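Local coordinates for heme-binding protein A (Haemophilus parasuis 29755, PDB 3TPA), which probably binds glutathione for uptake as an extracellular solute-binding protein, although its name points to heme, at residues A[10-15]-A[221-226]; A[227-232]-A[246-251]; A[235-240]-A[258-263]; A[262-267]-A[488-493]. The protein carries 1 engineered substitution. All blocks are in the same frame, centred on the assembly; numbering follows the deposited sequence. Where two conformers were deposited one is given.

All four contacts lie on one side of the chain's centre, their own centres 10 to 15 Å apart. Contact 1 pairs strands 9-14 and 220-225 in a five-stranded mixed sheet. Helix 229-237 follows at once: its first turn enters contact 2, its last turn contact 3. The chain then passes through helix 249-255, whose start belongs to contact 2, into strand 261-276, shared by contacts 3 and 4. In contact 4 this strand meets strand 478-491 within a six-stranded mixed sheet. Contacts 2 and 3 interleave along the sequence, while contacts 1 and 4 bring in residues from near the two chain ends. Together they join two sheets by way of helices 229-237 and 249-255.

Contact 1 (A[10-15]-A[221-226]); sequences LVNCIA and LIFSIT
N12 and F223 face each other across a parallel strand pair, where strand 9-14 runs beside strand 220-225 in the five-stranded mixed sheet. The amide stands on the ring: ND2 sits 3.4 Å above the F223 ring plane, over its centre, with the two planes 85° apart. N12 has CG anti to its backbone nitrogen (chi1 -176°), which carries the amide out over the phenyl group. An asparagine suits this buried place: ND2 over the ring centre is consistent with an N-H turned toward the pi cloud, while CB packs against F223 CD2 at 3.7 Å.

On the same face of the sheet, L10 lies alongside L221, CB to CD1 3.8 Å, and I14 extends CD1 to F223 CB at 4.1 Å. I14 reaches there because CG1 takes the position between backbone nitrogen and carbonyl carbon (chi1 54°). The branched and aromatic side chains fill this side, where Y205 meets the F223 ring and F507 touches both L10 and N12.

The alternate face carries V11, I222, C13 and S224. C13 is joined by a disulfide to C241, which ties the strand to the chain just past helix 229-237. Beneath these side chains the backbones exchange bonds alternately, I222 N to L10 O and N12 N to I222 O among them, as parallel strands do. Near the end of the pair T226 N bonds I14 O, and S224 O is gripped twice, from opposite faces of its plane: by I14 N at 3.0 Å and by the hydroxyl T226 OG1 at 2.9 Å.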
loop_
_atom_site.group_PDB
_atom_site.type_symbol
_atom_site.label_atom_id
_atom_site.label_comp_id
_atom_site.label_asym_id
_atom_site.label_seq_id
_atom_site.Cartn_x
_atom_site.Cartn_y
_atom_site.Cartn_z
ATOM N N LEU A 10 17.983 4.492 18.856
ATOM C CA LEU A 10 16.716 5.052 18.428
ATOM C C LEU A 10 15.558 4.347 19.128
ATOM O O LEU A 10 15.486 3.119 19.144
ATOM C CB LEU A 10 16.568 4.934 16.905
ATOM C CG LEU A 10 15.344 5.608 16.282
ATOM C CD1 LEU A 10 15.714 6.228 14.952
ATOM C CD2 LEU A 10 14.209 4.626 16.112
ATOM N N VAL A 11 14.656 5.126 19.718
ATOM C CA VAL A 11 13.475 4.562 20.366
ATOM C C VAL A 11 12.226 4.787 19.507
ATOM O O VAL A 11 11.805 5.927 19.282
ATOM C CB VAL A 11 13.279 5.129 21.796
ATOM C CG1 VAL A 11 11.986 4.607 22.414
ATOM C CG2 VAL A 11 14.469 4.777 22.676
ATOM N N ASN A 12 11.648 3.690 19.017
ATOM C CA ASN A 12 10.466 3.736 18.149
ATOM C C ASN A 12 9.258 3.310 18.963
ATOM O O ASN A 12 9.146 2.155 19.363
ATOM C CB ASN A 12 10.661 2.818 16.927
ATOM C CG ASN A 12 9.492 2.879 15.916
ATOM O OD1 ASN A 12 8.724 3.833 15.866
ATOM N ND2 ASN A 12 9.369 1.839 15.112
ATOM N N CYS A 13 8.351 4.243 19.219
ATOM C CA CYS A 13 7.226 3.960 20.104
ATOM C C CYS A 13 6.006 3.636 19.293
ATOM O O CYS A 13 5.466 4.501 18.603
ATOM C CB CYS A 13 6.937 5.148 21.023
ATOM S SG CYS A 13 8.251 5.478 22.188
ATOM N N ILE A 14 5.576 2.384 19.388
ATOM C CA ILE A 14 4.502 1.874 18.557
ATOM C C ILE A 14 3.254 1.494 19.351
ATOM O O ILE A 14 3.335 1.106 20.513
ATOM C CB ILE A 14 4.984 0.672 17.734
ATOM C CG1 ILE A 14 5.603 -0.379 18.661
ATOM C CG2 ILE A 14 6.004 1.127 16.697
ATOM C CD1 ILE A 14 5.933 -1.679 17.965
ATOM N N ALA A 15 2.103 1.588 18.696
ATOM C CA ALA A 15 0.816 1.418 19.358
ATOM C C ALA A 15 0.505 -0.024 19.749
ATOM O O ALA A 15 -0.075 -0.270 20.803
ATOM C CB ALA A 15 -0.292 1.972 18.496
ATOM N N LEU A 221 18.287 -0.313 18.192
ATOM C CA LEU A 221 16.937 0.065 17.855
ATOM C C LEU A 221 16.020 -0.554 18.902
ATOM O O LEU A 221 16.055 -1.767 19.124
ATOM C CB LEU A 221 16.595 -0.504 16.478
ATOM C CG LEU A 221 16.058 0.356 15.341
ATOM C CD1 LEU A 221 16.904 1.605 15.100
ATOM C CD2 LEU A 221 15.989 -0.518 14.072
ATOM N N ILE A 222 15.209 0.271 19.559
ATOM C CA ILE A 222 14.194 -0.259 20.459
ATOM C C ILE A 222 12.800 0.102 19.972
ATOM O O ILE A 222 12.465 1.280 19.871
ATOM C CB ILE A 222 14.361 0.257 21.899
ATOM C CG1 ILE A 222 15.766 -0.045 22.416
ATOM C CG2 ILE A 222 13.319 -0.370 22.809
ATOM C CD1 ILE A 222 16.066 0.579 23.765
ATOM N N PHE A 223 11.993 -0.914 19.673
ATOM C CA PHE A 223 10.570 -0.708 19.425
ATOM C C PHE A 223 9.807 -0.869 20.747
ATOM O O PHE A 223 9.629 -1.990 21.225
ATOM C CB PHE A 223 10.028 -1.723 18.421
ATOM C CG PHE A 223 10.442 -1.475 16.977
ATOM C CD1 PHE A 223 9.657 -1.946 15.942
ATOM C CD2 PHE A 223 11.612 -0.800 16.672
ATOM C CE1 PHE A 223 10.027 -1.736 14.607
ATOM C CE2 PHE A 223 11.992 -0.589 15.353
ATOM C CZ PHE A 223 11.194 -1.059 14.319
ATOM N N SER A 224 9.358 0.244 21.325
ATOM C CA SER A 224 8.658 0.210 22.606
ATOM C C SER A 224 7.145 0.305 22.437
ATOM O O SER A 224 6.629 1.305 21.948
ATOM C CB SER A 224 9.147 1.338 23.515
ATOM O OG SER A 224 8.342 1.437 24.680
ATOM N N ILE A 225 6.432 -0.740 22.844
ATOM C CA ILE A 225 4.975 -0.732 22.702
ATOM C C ILE A 225 4.359 0.257 23.688
ATOM O O ILE A 225 4.472 0.105 24.907
ATOM C CB ILE A 225 4.331 -2.121 22.906
ATOM C CG1 ILE A 225 4.681 -3.063 21.755
ATOM C CG2 ILE A 225 2.817 -2.001 22.989
ATOM C CD1 ILE A 225 6.126 -3.502 21.735
ATOM N N THR A 226 3.688 1.256 23.134
ATOM C CA THR A 226 3.172 2.377 23.888
ATOM C C THR A 226 1.777 2.636 23.366
ATOM O O THR A 226 1.597 3.434 22.453
ATOM C CB THR A 226 4.024 3.620 23.631
ATOM O OG1 THR A 226 5.416 3.266 23.657
ATOM C CG2 THR A 226 3.732 4.711 24.676
#

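Contact 2 (A[227-232]-A[246-251]); sequences PDAGTR and FPNISD
R232 reaches F246 with NH2 of its guanidinium, and its route there takes in several carbonyls. From CB the chain runs on through CG to CD, which packs against the carbonyl oxygen of C13. The chain bends about the CG-CD bond (chi3 -69°), folding the head back over the first turn of its own helix, so that A229 CA lies 3.3 Å above the guanidinium plane, toward its rim. NE donates to D245 O. NH1 bonds T226 O and, more weakly, P227 O at 3.1 Å. At the last atom, NH2 donates to F246 O at 2.8 Å; that oxygen lies close to the guanidinium plane, whereas the nitrogen stands 46° out of the carbonyl plane. NH2 also touches F246 CB at 3.7 Å. Arginine suits the place because its planar head offers several N-H groups in fixed directions, enough to bond the backbone oxygens of T226, D245 and F246, and weakly P227, while buried.

The second link is a water that gives hydrogens to A229 O (2.9 Å) and D251 OD2 (2.6 Å) and accepts from N248 N. In one of its two conformers the N248 amide comes near A229 CB, a doubtful detail. The contact thus joins the start of helix 229-237 to the loop that leaves strand 243-244 and leads into helix 249-255, beside the end of strand 9-14.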
loop_
_atom_site.group_PDB
_atom_site.type_symbol
_atom_site.label_atom_id
_atom_site.label_comp_id
_atom_site.label_asym_id
_atom_site.label_seq_id
_atom_site.Cartn_x
_atom_site.Cartn_y
_atom_site.Cartn_z
ATOM N N PRO A 227 0.779 1.975 23.969
ATOM C CA PRO A 227 -0.557 1.849 23.372
ATOM C C PRO A 227 -1.384 3.124 23.242
ATOM O O PRO A 227 -2.273 3.149 22.397
ATOM C CB PRO A 227 -1.254 0.829 24.279
ATOM C CG PRO A 227 -0.507 0.871 25.557
ATOM C CD PRO A 227 0.906 1.214 25.224
ATOM N N ASP A 228 -1.108 4.160 24.028
ATOM C CA ASP A 228 -1.982 5.333 24.022
ATOM C C ASP A 228 -1.418 6.484 23.173
ATOM O O ASP A 228 -0.273 6.918 23.369
ATOM C CB ASP A 228 -2.263 5.810 25.453
ATOM C CG ASP A 228 -3.037 4.777 26.290
ATOM O OD1 ASP A 228 -3.774 3.935 25.718
ATOM O OD2 ASP A 228 -2.915 4.825 27.539
ATOM N N ALA A 229 -2.233 6.976 22.242
ATOM C CA ALA A 229 -1.801 8.015 21.293
ATOM C C ALA A 229 -1.312 9.281 21.990
ATOM O O ALA A 229 -0.319 9.882 21.574
ATOM C CB ALA A 229 -2.920 8.366 20.343
ATOM N N GLY A 230 -2.035 9.695 23.028
ATOM C CA GLY A 230 -1.692 10.900 23.772
ATOM C C GLY A 230 -0.358 10.748 24.466
ATOM O O GLY A 230 0.430 11.694 24.554
ATOM N N THR A 231 -0.108 9.541 24.965
ATOM C CA THR A 231 1.126 9.240 25.672
ATOM C C THR A 231 2.320 9.206 24.717
ATOM O O THR A 231 3.397 9.707 25.033
ATOM C CB THR A 231 1.016 7.901 26.437
ATOM O OG1 THR A 231 -0.033 8.003 27.411
ATOM C CG2 THR A 231 2.336 7.557 27.134
ATOM N N ARG A 232 2.124 8.605 23.550
ATOM C CA ARG A 232 3.140 8.638 22.501
ATOM C C ARG A 232 3.524 10.088 22.180
ATOM O O ARG A 232 4.700 10.427 22.154
ATOM C CB ARG A 232 2.671 7.897 21.235
ATOM C CG ARG A 232 2.514 6.370 21.393
ATOM C CD ARG A 232 2.455 5.615 20.033
ATOM N NE ARG A 232 1.229 5.875 19.273
ATOM C CZ ARG A 232 0.022 5.427 19.607
ATOM N NH1 ARG A 232 -0.147 4.690 20.704
ATOM N NH2 ARG A 232 -1.022 5.717 18.849
ATOM N N PHE A 246 0.669 6.064 14.500
ATOM C CA PHE A 246 -0.745 6.384 14.724
ATOM C C PHE A 246 -0.968 7.575 15.666
ATOM O O PHE A 246 -1.638 7.451 16.681
ATOM C CB PHE A 246 -1.515 5.141 15.201
ATOM C CG PHE A 246 -1.532 4.012 14.183
ATOM C CD1 PHE A 246 -2.442 4.005 13.140
ATOM C CD2 PHE A 246 -0.615 2.980 14.259
ATOM C CE1 PHE A 246 -2.443 2.968 12.188
ATOM C CE2 PHE A 246 -0.611 1.945 13.315
ATOM C CZ PHE A 246 -1.524 1.936 12.282
ATOM N N PRO A 247 -0.417 8.745 15.307
ATOM C CA PRO A 247 -0.715 9.952 16.076
ATOM C C PRO A 247 -2.199 10.311 16.006
ATOM O O PRO A 247 -2.787 10.237 14.931
ATOM C CB PRO A 247 0.096 11.028 15.354
ATOM C CG PRO A 247 0.191 10.533 13.934
ATOM C CD PRO A 247 0.318 9.039 14.064
ATOM N N ASN A 248 -2.811 10.685 17.129
ATOM C CA ASN A 248 -4.171 11.206 17.077
ATOM C C ASN A 248 -4.208 12.446 16.201
ATOM O O ASN A 248 -3.390 13.354 16.358
ATOM C CB ASN A 248 -4.693 11.550 18.473
ATOM C CG ASN A 248 -5.330 10.368 19.174
ATOM O OD1 ASN A 248 -5.616 9.337 18.564
ATOM N ND2 ASN A 248 -5.560 10.516 20.475
ATOM N N ILE A 249 -5.161 12.482 15.278
ATOM C CA ILE A 249 -5.280 13.617 14.357
ATOM C C ILE A 249 -5.470 14.940 15.096
ATOM O O ILE A 249 -5.021 15.988 14.628
ATOM C CB ILE A 249 -6.423 13.421 13.337
ATOM C CG1 ILE A 249 -6.444 14.577 12.329
ATOM C CG2 ILE A 249 -7.775 13.279 14.044
ATOM C CD1 ILE A 249 -5.248 14.608 11.400
ATOM N N SER A 250 -6.140 14.876 16.248
ATOM C CA SER A 250 -6.366 16.040 17.105
ATOM C C SER A 250 -5.061 16.723 17.498
ATOM O O SER A 250 -5.050 17.913 17.792
ATOM C CB SER A 250 -7.065 15.608 18.401
ATOM O OG SER A 250 -8.195 14.803 18.138
ATOM N N ASP A 251 -3.981 15.949 17.566
ATOM C CA ASP A 251 -2.686 16.453 18.009
ATOM C C ASP A 251 -1.828 17.020 16.879
ATOM O O ASP A 251 -0.836 17.688 17.129
ATOM C CB ASP A 251 -1.879 15.341 18.710
ATOM C CG ASP A 251 -2.460 14.941 20.053
ATOM O OD1 ASP A 251 -2.999 15.813 20.763
ATOM O OD2 ASP A 251 -2.364 13.739 20.403
HETATM O O HOH W 1 -0.994 11.738 19.435
#

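Contact 3 (A[235-240]-A[258-263]); sequences KLKAGE and DPQINL
K237 runs past two flat groups, the carboxylate of D258 and the amide of Q260. Over one face of the carboxylate stands K237 CD, 3.6 Å from D258 OD2. At its oxygens, OD2 accepts from Y233 OH and OD1 from Q254 NE2, so the acid is fixed by neighbours from the two flanking helices. K237 CB lies over one face of the Q260 amide, NE2 to CB 4.0 Å, while K237 O approaches obliquely, beside CB and CG of Q260 (CG to O 3.6 Å); Q260 is bent at chi2 (103°), which turns this face to the helix end.

Waters complete the polar links. One accepts from K237 NZ and donates to D258 OD1, joining charges that do not meet directly, for NZ and OD2 are 4.7 Å apart. Another donates to K237 O and accepts from Q260 NE2. The lysine ammonium also makes a cation-pi contact with Y233. A long, flexible lysine fits: its methylenes pack while its end reaches the water.

K237 CG touches I261 CD1 at 3.8 Å; nearby, L236 CD2 meets I261 CG1 at 3.8 Å, the two side chains crossing at about a right angle to form the apolar part. G239 closes the helix in a Schellman motif, its positive phi natural for glycine. The end of helix 229-237 thereby rests on the turn leading into strand 261-276, with helix 249-255 and strand 478-491 alongside.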
loop_
_atom_site.group_PDB
_atom_site.type_symbol
_atom_site.label_atom_id
_atom_site.label_comp_id
_atom_site.label_asym_id
_atom_site.label_seq_id
_atom_site.Cartn_x
_atom_site.Cartn_y
_atom_site.Cartn_z
ATOM N N LYS A 235 5.479 11.732 25.107
ATOM C CA LYS A 235 6.834 11.202 25.249
ATOM C C LYS A 235 7.745 11.678 24.137
ATOM O O LYS A 235 8.952 11.811 24.328
ATOM C CB LYS A 235 6.835 9.670 25.333
ATOM C CG LYS A 235 6.430 9.153 26.706
ATOM C CD LYS A 235 6.372 7.640 26.764
ATOM C CE LYS A 235 7.670 7.067 27.288
ATOM N NZ LYS A 235 7.860 7.426 28.717
ATOM N N LEU A 236 7.160 11.924 22.970
ATOM C CA LEU A 236 7.918 12.391 21.810
ATOM C C LEU A 236 8.460 13.789 22.105
ATOM O O LEU A 236 9.644 14.052 21.931
ATOM C CB LEU A 236 7.031 12.405 20.557
ATOM C CG LEU A 236 7.667 12.762 19.214
ATOM C CD1 LEU A 236 8.599 11.656 18.756
ATOM C CD2 LEU A 236 6.580 12.998 18.180
ATOM N N LYS A 237 7.585 14.679 22.564
ATOM C CA LYS A 237 8.016 16.002 23.029
ATOM C C LYS A 237 9.115 15.870 24.073
ATOM O O LYS A 237 10.139 16.544 24.003
ATOM C CB LYS A 237 6.841 16.799 23.608
ATOM C CG LYS A 237 5.880 17.297 22.556
ATOM C CD LYS A 237 4.917 18.336 23.104
ATOM C CE LYS A 237 3.808 17.684 23.913
ATOM N NZ LYS A 237 2.792 18.677 24.367
ATOM N N ALA A 238 8.902 14.972 25.027
ATOM C CA ALA A 238 9.859 14.728 26.096
ATOM C C ALA A 238 11.173 14.065 25.643
ATOM O O ALA A 238 12.104 13.915 26.436
ATOM C CB ALA A 238 9.198 13.890 27.187
ATOM N N GLY A 239 11.245 13.651 24.382
ATOM C CA GLY A 239 12.415 12.936 23.896
ATOM C C GLY A 239 12.549 11.531 24.453
ATOM O O GLY A 239 13.614 10.926 24.370
ATOM N N GLU A 240 11.473 11.004 25.030
ATOM C CA GLU A 240 11.481 9.620 25.523
ATOM C C GLU A 240 11.070 8.665 24.403
ATOM O O GLU A 240 11.133 7.438 24.545
ATOM C CB GLU A 240 10.569 9.458 26.743
ATOM C CG GLU A 240 11.142 10.116 27.992
ATOM C CD GLU A 240 10.078 10.615 28.955
ATOM O OE1 GLU A 240 9.074 9.908 29.191
ATOM O OE2 GLU A 240 10.254 11.728 29.484
ATOM N N ASP A 258 5.254 22.458 17.528
ATOM C CA ASP A 258 6.167 22.017 18.578
ATOM C C ASP A 258 7.614 21.998 18.118
ATOM O O ASP A 258 7.942 21.292 17.170
ATOM C CB ASP A 258 5.783 20.621 19.072
ATOM C CG ASP A 258 4.501 20.616 19.877
ATOM O OD1 ASP A 258 4.187 21.647 20.507
ATOM O OD2 ASP A 258 3.814 19.576 19.890
ATOM N N PRO A 259 8.488 22.756 18.806
ATOM C CA PRO A 259 9.915 22.824 18.462
ATOM C C PRO A 259 10.588 21.469 18.524
ATOM O O PRO A 259 11.526 21.224 17.761
ATOM C CB PRO A 259 10.506 23.724 19.556
ATOM C CG PRO A 259 9.361 24.549 20.030
ATOM C CD PRO A 259 8.149 23.651 19.928
ATOM N N GLN A 260 10.130 20.609 19.426
ATOM C CA GLN A 260 10.775 19.309 19.637
ATOM C C GLN A 260 10.447 18.301 18.540
ATOM O O GLN A 260 11.047 17.236 18.476
ATOM C CB GLN A 260 10.370 18.707 20.982
ATOM C CG GLN A 260 10.490 19.655 22.163
ATOM C CD GLN A 260 9.151 20.199 22.616
ATOM O OE1 GLN A 260 8.322 20.620 21.806
ATOM N NE2 GLN A 260 8.930 20.189 23.924
ATOM N N ILE A 261 9.492 18.649 17.688
ATOM C CA ILE A 261 8.955 17.710 16.705
ATOM C C ILE A 261 9.200 18.145 15.272
ATOM O O ILE A 261 9.033 19.319 14.907
ATOM C CB ILE A 261 7.438 17.465 16.932
ATOM C CG1 ILE A 261 7.217 16.774 18.287
ATOM C CG2 ILE A 261 6.841 16.637 15.786
ATOM C CD1 ILE A 261 5.780 16.820 18.770
ATOM N N ASN A 262 9.623 17.170 14.475
ATOM C CA ASN A 262 9.767 17.300 13.041
ATOM C C ASN A 262 8.669 16.424 12.430
ATOM O O ASN A 262 8.836 15.207 12.301
ATOM C CB ASN A 262 11.155 16.806 12.633
ATOM C CG ASN A 262 11.341 16.726 11.127
ATOM O OD1 ASN A 262 10.650 17.393 10.356
ATOM N ND2 ASN A 262 12.286 15.900 10.704
ATOM N N LEU A 263 7.538 17.040 12.091
ATOM C CA LEU A 263 6.398 16.291 11.577
ATOM C C LEU A 263 6.490 16.126 10.058
ATOM O O LEU A 263 6.294 17.082 9.318
ATOM C CB LEU A 263 5.081 16.989 11.935
ATOM C CG LEU A 263 3.842 16.236 11.418
ATOM C CD1 LEU A 263 3.629 14.937 12.201
ATOM C CD2 LEU A 263 2.604 17.103 11.480
HETATM O O HOH W 2 2.502 21.078 22.947
HETATM O O HOH W 3 10.871 18.488 25.927
#

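Contact 4 (A[262-267]-A[488-493]); sequences NLLERE and VPLNKR
N262 and L490 form the first hydrogen-bonded pair of two antiparallel strands, and L264 with V488 the second. Each exchanges two backbone bonds: N262 N reaches L490 O at 2.8 Å, and L490 N returns to N262 O, a pattern repeated between L264 and V488. The non-hydrogen-bonded pair between them is L263 with P489. Proline, which lacks an N-H, costs nothing toward this strand because its nitrogen is not turned to L263.

Apolar packing falls on both faces. On the face of L264, V488 and L490, the leucines touch closely, CD1 to CD1 3.5 Å, crossing obliquely; L490 has its CG anti to the carbonyl carbon (chi1 -61°), which brings CD1 over to that partner. V243 packs against V488 and L490, and F497 against L264. On the opposite face, L263 CD1 lies 3.9 Å from both CA and CG of P489, on the side facing helix 249-255, whose I252 and M255 reach this pair.

Polar side chains take up the strand ends. N262 ND2 gives a hydrogen to a water at 2.8 Å that donates to N491 O, a link beside the N262-L490 pair; the backbones bond again at Q260 O and K492 N. N491 OD1 accepts from R493 N, an Asx turn that leads the chain out of its strand. The arrangement is an antiparallel strand pair within the six-stranded mixed sheet of a solute-binding protein, bringing a near-C-terminal segment beside one from mid-chain.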
loop_
_atom_site.group_PDB
_atom_site.type_symbol
_atom_site.label_atom_id
_atom_site.label_comp_id
_atom_site.label_asym_id
_atom_site.label_seq_id
_atom_site.Cartn_x
_atom_site.Cartn_y
_atom_site.Cartn_z
ATOM N N ASN A 262 9.623 17.170 14.475
ATOM C CA ASN A 262 9.767 17.300 13.041
ATOM C C ASN A 262 8.669 16.424 12.430
ATOM O O ASN A 262 8.836 15.207 12.301
ATOM C CB ASN A 262 11.155 16.806 12.633
ATOM C CG ASN A 262 11.341 16.726 11.127
ATOM O OD1 ASN A 262 10.650 17.393 10.356
ATOM N ND2 ASN A 262 12.286 15.900 10.704
ATOM N N LEU A 263 7.538 17.040 12.091
ATOM C CA LEU A 263 6.398 16.291 11.577
ATOM C C LEU A 263 6.490 16.126 10.058
ATOM O O LEU A 263 6.294 17.082 9.318
ATOM C CB LEU A 263 5.081 16.989 11.935
ATOM C CG LEU A 263 3.842 16.236 11.418
ATOM C CD1 LEU A 263 3.629 14.937 12.201
ATOM C CD2 LEU A 263 2.604 17.103 11.480
ATOM N N LEU A 264 6.792 14.914 9.601
ATOM C CA LEU A 264 6.824 14.620 8.168
ATOM C C LEU A 264 5.442 14.172 7.673
ATOM O O LEU A 264 4.735 13.434 8.366
ATOM C CB LEU A 264 7.857 13.534 7.863
ATOM C CG LEU A 264 9.294 13.764 8.332
ATOM C CD1 LEU A 264 10.150 12.532 8.070
ATOM C CD2 LEU A 264 9.896 14.989 7.655
ATOM N N GLU A 265 5.064 14.605 6.470
ATOM C CA GLU A 265 3.779 14.215 5.886
ATOM C C GLU A 265 3.869 14.042 4.382
ATOM O O GLU A 265 4.705 14.648 3.721
ATOM C CB GLU A 265 2.703 15.257 6.182
ATOM C CG GLU A 265 3.056 16.663 5.696
ATOM C CD GLU A 265 1.968 17.662 6.032
ATOM O OE1 GLU A 265 2.162 18.465 6.964
ATOM O OE2 GLU A 265 0.907 17.632 5.380
ATOM N N ARG A 266 2.994 13.197 3.857
ATOM C CA ARG A 266 2.811 13.064 2.415
ATOM C C ARG A 266 1.544 12.263 2.135
ATOM O O ARG A 266 1.039 11.560 3.000
ATOM C CB ARG A 266 4.027 12.420 1.758
ATOM C CG ARG A 266 4.328 11.007 2.213
ATOM C CD ARG A 266 5.479 10.427 1.404
ATOM N NE ARG A 266 5.073 10.207 0.021
ATOM C CZ ARG A 266 5.907 10.000 -0.989
ATOM N NH1 ARG A 266 5.420 9.799 -2.200
ATOM N NH2 ARG A 266 7.218 9.985 -0.795
ATOM N N GLU A 267 1.026 12.385 0.928
ATOM C CA GLU A 267 -0.229 11.733 0.558
ATOM C C GLU A 267 -0.063 10.228 0.552
ATOM O O GLU A 267 0.981 9.715 0.168
ATOM C CB GLU A 267 -0.698 12.253 -0.808
ATOM C CG GLU A 267 -0.892 13.774 -0.806
ATOM C CD GLU A 267 -1.299 14.314 -2.156
ATOM O OE1 GLU A 267 -0.782 13.822 -3.174
ATOM O OE2 GLU A 267 -2.141 15.229 -2.207
ATOM N N VAL A 488 4.544 10.994 9.822
ATOM C CA VAL A 488 5.575 10.407 10.674
ATOM C C VAL A 488 6.123 11.494 11.608
ATOM O O VAL A 488 6.946 12.327 11.211
ATOM C CB VAL A 488 6.720 9.772 9.874
ATOM C CG1 VAL A 488 7.828 9.318 10.806
ATOM C CG2 VAL A 488 6.227 8.584 9.047
ATOM N N PRO A 489 5.645 11.504 12.860
ATOM C CA PRO A 489 6.133 12.494 13.831
ATOM C C PRO A 489 7.482 12.064 14.402
ATOM O O PRO A 489 7.587 11.006 15.022
ATOM C CB PRO A 489 5.052 12.475 14.923
ATOM C CG PRO A 489 3.888 11.668 14.340
ATOM C CD PRO A 489 4.537 10.702 13.404
ATOM N N LEU A 490 8.506 12.880 14.189
ATOM C CA LEU A 490 9.846 12.565 14.660
ATOM C C LEU A 490 10.332 13.536 15.723
ATOM O O LEU A 490 10.027 14.722 15.675
ATOM C CB LEU A 490 10.841 12.637 13.507
ATOM C CG LEU A 490 10.680 11.710 12.321
ATOM C CD1 LEU A 490 11.658 12.126 11.239
ATOM C CD2 LEU A 490 10.903 10.274 12.757
ATOM N N ASN A 491 11.129 13.045 16.660
ATOM C CA ASN A 491 11.864 13.970 17.522
ATOM C C ASN A 491 12.934 14.691 16.704
ATOM O O ASN A 491 13.467 14.138 15.739
ATOM C CB ASN A 491 12.505 13.266 18.719
ATOM C CG ASN A 491 13.067 14.259 19.736
ATOM O OD1 ASN A 491 14.203 14.725 19.605
ATOM N ND2 ASN A 491 12.253 14.621 20.727
ATOM N N LYS A 492 13.240 15.922 17.095
ATOM C CA LYS A 492 14.137 16.795 16.340
ATOM C C LYS A 492 15.542 16.218 16.179
ATOM O O LYS A 492 16.283 16.625 15.286
ATOM C CB LYS A 492 14.210 18.175 17.012
ATOM C CG LYS A 492 14.962 19.241 16.219
ATOM C CD LYS A 492 15.036 20.569 16.977
ATOM C CE LYS A 492 16.402 20.767 17.624
ATOM N NZ LYS A 492 16.526 22.069 18.341
ATOM N N ARG A 493 15.911 15.285 17.054
ATOM C CA ARG A 493 17.260 14.699 17.041
ATOM C C ARG A 493 17.515 13.741 15.878
ATOM O O ARG A 493 18.661 13.520 15.498
ATOM C CB ARG A 493 17.574 13.984 18.369
ATOM C CG ARG A 493 17.160 12.514 18.437
ATOM C CD ARG A 493 17.261 11.900 19.856
ATOM N NE ARG A 493 18.548 11.261 20.141
ATOM C CZ ARG A 493 18.701 10.032 20.640
ATOM N NH1 ARG A 493 17.651 9.265 20.914
ATOM N NH2 ARG A 493 19.918 9.556 20.864
HETATM O O HOH W 4 13.770 15.157 13.014
#